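Local coordinates for short-chain dehydrogenase/reductase SDR (Paraburkholderia phymatum, PDB 5VA8), which probably acts as an NADP-dependent oxidoreductase of the short-chain dehydrogenase/reductase family, at residues 78-83 with 124-129. Sequence-based numbering, arbitrary orientation. Where two conformers were deposited one is given.
Sequences EGRAAA and PIELIR
R80 reaches E126 and L127 because its chain leaves helix 77-86 extended (chi2 -172°) and then bends at chi3 (-76°), placing the guanidinium across the flank of helix 110-138, beside E126. The methylene part does the packing: R80 CD rests 3.9 Å from L127 CG, while L127 CD2 lies 4.0 Å from R80 CB. One residue back, E126 CB comes 3.7 Å from R80 NE, and E126 CG sits over one face of the guanidinium. The carboxylate of E126 leads away from R80, toward R129, and makes no direct bond to R80; in one of its two conformers its plane is turned 73° from the guanidinium, and a water links them, accepting from R80 NH2 and donating to E126 OE1. In that conformer R129, one helical turn on, grips the carboxylate side-on through two nearly straight bonds, R129 NH2 to E126 OE1 (3.0 Å) and R129 NE to E126 OE2 (3.1 Å). With R80 NH2 and E126 OE1 5.2 Å apart, the opposite charges probably still attract weakly. R80 NH1 bonds weakly to the carbonyl of I74, and L127 continues inward onto L93 and N95 of strand 92-95. Aliphatic contact of R80 with L127, beside a water-bridged polar pair, thus joins two helices of the Rossmann fold, packed side by side on its parallel sheet.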
ATOM      1  N   GLU A  78       6.566  33.372 -12.053  1.00 14.89           N
ATOM      2  CA  GLU A  78       6.389  34.740 -11.574  1.00 16.29           C
ATOM      3  C   GLU A  78       5.525  34.786 -10.325  1.00 19.17           C
ATOM      4  O   GLU A  78       5.781  35.583  -9.411  1.00 17.63           O
ATOM      5  CB  GLU A  78       5.774  35.613 -12.666  1.00 16.08           C
ATOM      6  CG  GLU A  78       6.681  35.859 -13.870  1.00 20.63           C
ATOM      7  CD  GLU A  78       6.733  34.681 -14.827  1.00 22.79           C
ATOM      8  OE1 GLU A  78       5.987  33.690 -14.630  1.00 24.51           O
ATOM      9  OE2 GLU A  78       7.532  34.755 -15.786  1.00 32.06           O
ATOM     10  N   GLY A  79       4.487  33.952 -10.267  1.00 14.67           N
ATOM     11  CA  GLY A  79       3.654  33.922  -9.077  1.00 14.05           C
ATOM     12  C   GLY A  79       4.386  33.349  -7.880  1.00 14.13           C
ATOM     13  O   GLY A  79       4.278  33.874  -6.769  1.00 16.71           O
ATOM     14  N   ARG A  80       5.136  32.267  -8.087  1.00 14.35           N
ATOM     15  CA  ARG A  80       5.967  31.741  -7.007  1.00 13.21           C
ATOM     16  C   ARG A  80       6.925  32.806  -6.503  1.00 16.31           C
ATOM     17  O   ARG A  80       7.119  32.957  -5.292  1.00 16.47           O
ATOM     18  CB  ARG A  80       6.725  30.503  -7.480  1.00 13.52           C
ATOM     19  CG  ARG A  80       5.786  29.338  -7.755  1.00 14.29           C
ATOM     20  CD  ARG A  80       6.545  28.031  -8.039  1.00 14.45           C
ATOM     21  NE  ARG A  80       7.147  27.945  -9.375  1.00 15.32           N
ATOM     22  CZ  ARG A  80       6.497  27.531 -10.464  1.00 19.36           C
ATOM     23  NH1 ARG A  80       5.206  27.208 -10.399  1.00 19.41           N
ATOM     24  NH2 ARG A  80       7.134  27.440 -11.617  1.00 23.08           N
ATOM     25  N   ALA A  81       7.515  33.569  -7.419  1.00 14.58           N
ATOM     26  CA  ALA A  81       8.451  34.609  -7.003  1.00 13.94           C
ATOM     27  C   ALA A  81       7.753  35.693  -6.194  1.00 16.20           C
ATOM     28  O   ALA A  81       8.332  36.231  -5.239  1.00 20.34           O
ATOM     29  CB  ALA A  81       9.146  35.213  -8.224  1.00 16.62           C
ATOM     30  N   ALA A  82       6.517  36.045  -6.571  1.00 15.79           N
ATOM     31  CA  ALA A  82       5.780  37.075  -5.840  1.00 15.67           C
ATOM     32  C   ALA A  82       5.397  36.586  -4.451  1.00 16.57           C
ATOM     33  O   ALA A  82       5.415  37.358  -3.484  1.00 19.11           O
ATOM     34  CB  ALA A  82       4.527  37.484  -6.613  1.00 17.58           C
ATOM     35  N   ALA A  83       5.027  35.314  -4.343  1.00 14.65           N
ATOM     36  CA  ALA A  83       4.714  34.741  -3.040  1.00 14.19           C
ATOM     37  C   ALA A  83       5.949  34.735  -2.146  1.00 16.74           C
ATOM     38  O   ALA A  83       5.883  35.109  -0.971  1.00 17.68           O
ATOM     39  CB  ALA A  83       4.155  33.328  -3.214  1.00 14.46           C
ATOM     40  N   PRO A 124       4.271  22.551  -6.527  1.00 11.47           N
ATOM     41  CA  PRO A 124       4.719  22.223  -5.163  1.00 12.02           C
ATOM     42  C   PRO A 124       6.195  21.891  -5.074  1.00 12.61           C
ATOM     43  O   PRO A 124       6.855  22.272  -4.100  1.00 12.82           O
ATOM     44  CB  PRO A 124       3.868  21.000  -4.784  1.00 12.31           C
ATOM     45  CG  PRO A 124       2.713  21.027  -5.691  1.00 14.81           C
ATOM     46  CD  PRO A 124       3.092  21.765  -6.939  1.00 11.58           C
ATOM     47  N   ILE A 125       6.727  21.172  -6.067  1.00 10.65           N
ATOM     48  CA  ILE A 125       8.147  20.807  -6.065  1.00 11.18           C
ATOM     49  C   ILE A 125       9.026  22.050  -6.112  1.00 10.95           C
ATOM     50  O   ILE A 125      10.027  22.159  -5.382  1.00 12.54           O
ATOM     51  CB  ILE A 125       8.444  19.849  -7.234  1.00 11.73           C
ATOM     52  CG1 ILE A 125       7.800  18.488  -6.961  1.00 13.68           C
ATOM     53  CG2 ILE A 125       9.970  19.676  -7.451  1.00 14.62           C
ATOM     54  CD1 ILE A 125       7.885  17.513  -8.133  1.00 12.66           C
ATOM     55  N   GLU A 126       8.682  23.003  -6.975  1.00 11.72           N
ATOM     56  CA  GLU A 126       9.502  24.201  -7.076  0.59 13.80           C
ATOM     57  C   GLU A 126       9.409  25.063  -5.820  1.00 11.54           C
ATOM     58  O   GLU A 126      10.395  25.719  -5.456  1.00 14.90           O
ATOM     59  CB  GLU A 126       9.110  24.988  -8.325  0.59 14.29           C
ATOM     60  CG  GLU A 126       9.573  24.302  -9.614  0.59 17.03           C
ATOM     61  CD  GLU A 126      11.090  24.255  -9.750  0.59 20.12           C
ATOM     62  OE1 GLU A 126      11.657  25.174 -10.383  0.59 23.93           O
ATOM     63  OE2 GLU A 126      11.720  23.309  -9.220  0.59 21.86           O
ATOM     64  N   LEU A 127       8.254  25.087  -5.146  1.00 12.01           N
ATOM     65  CA  LEU A 127       8.182  25.857  -3.907  1.00 14.76           C
ATOM     66  C   LEU A 127       8.977  25.188  -2.800  1.00 11.78           C
ATOM     67  O   LEU A 127       9.581  25.881  -1.971  1.00 13.56           O
ATOM     68  CB  LEU A 127       6.727  26.062  -3.480  1.00 11.67           C
ATOM     69  CG  LEU A 127       6.015  27.144  -4.307  1.00 12.83           C
ATOM     70  CD1 LEU A 127       4.495  27.113  -4.108  1.00 15.18           C
ATOM     71  CD2 LEU A 127       6.577  28.517  -3.954  1.00 17.02           C
ATOM     72  N   ILE A 128       8.997  23.851  -2.765  1.00 12.02           N
ATOM     73  CA  ILE A 128       9.897  23.169  -1.837  1.00 11.51           C
ATOM     74  C   ILE A 128      11.342  23.533  -2.149  1.00 14.23           C
ATOM     75  O   ILE A 128      12.111  23.898  -1.256  1.00 12.80           O
ATOM     76  CB  ILE A 128       9.676  21.649  -1.872  1.00 11.33           C
ATOM     77  CG1 ILE A 128       8.299  21.336  -1.282  1.00 10.17           C
ATOM     78  CG2 ILE A 128      10.788  20.939  -1.103  1.00 11.98           C
ATOM     79  CD1 ILE A 128       7.834  19.915  -1.482  1.00 11.19           C
ATOM     80  N   ARG A 129      11.727  23.464  -3.425  1.00 12.01           N
ATOM     81  CA  ARG A 129      13.116  23.764  -3.767  1.00 12.66           C
ATOM     82  C   ARG A 129      13.493  25.179  -3.343  1.00 14.40           C
ATOM     83  O   ARG A 129      14.622  25.422  -2.888  1.00 14.47           O
ATOM     84  CB  ARG A 129      13.346  23.564  -5.268  1.00 14.74           C
ATOM     85  CG  ARG A 129      14.809  23.656  -5.653  1.00 18.03           C
ATOM     86  CD  ARG A 129      15.058  23.259  -7.096  1.00 20.90           C
ATOM     87  NE  ARG A 129      14.446  24.178  -8.051  1.00 22.02           N
ATOM     88  CZ  ARG A 129      14.960  25.358  -8.394  1.00 29.20           C
ATOM     89  NH1 ARG A 129      16.095  25.783  -7.848  1.00 27.26           N
ATOM     90  NH2 ARG A 129      14.337  26.117  -9.291  1.00 30.56           N
TER
HETATM   91  O   HOH W   1      10.109  27.357 -11.503  1.00 30.49           O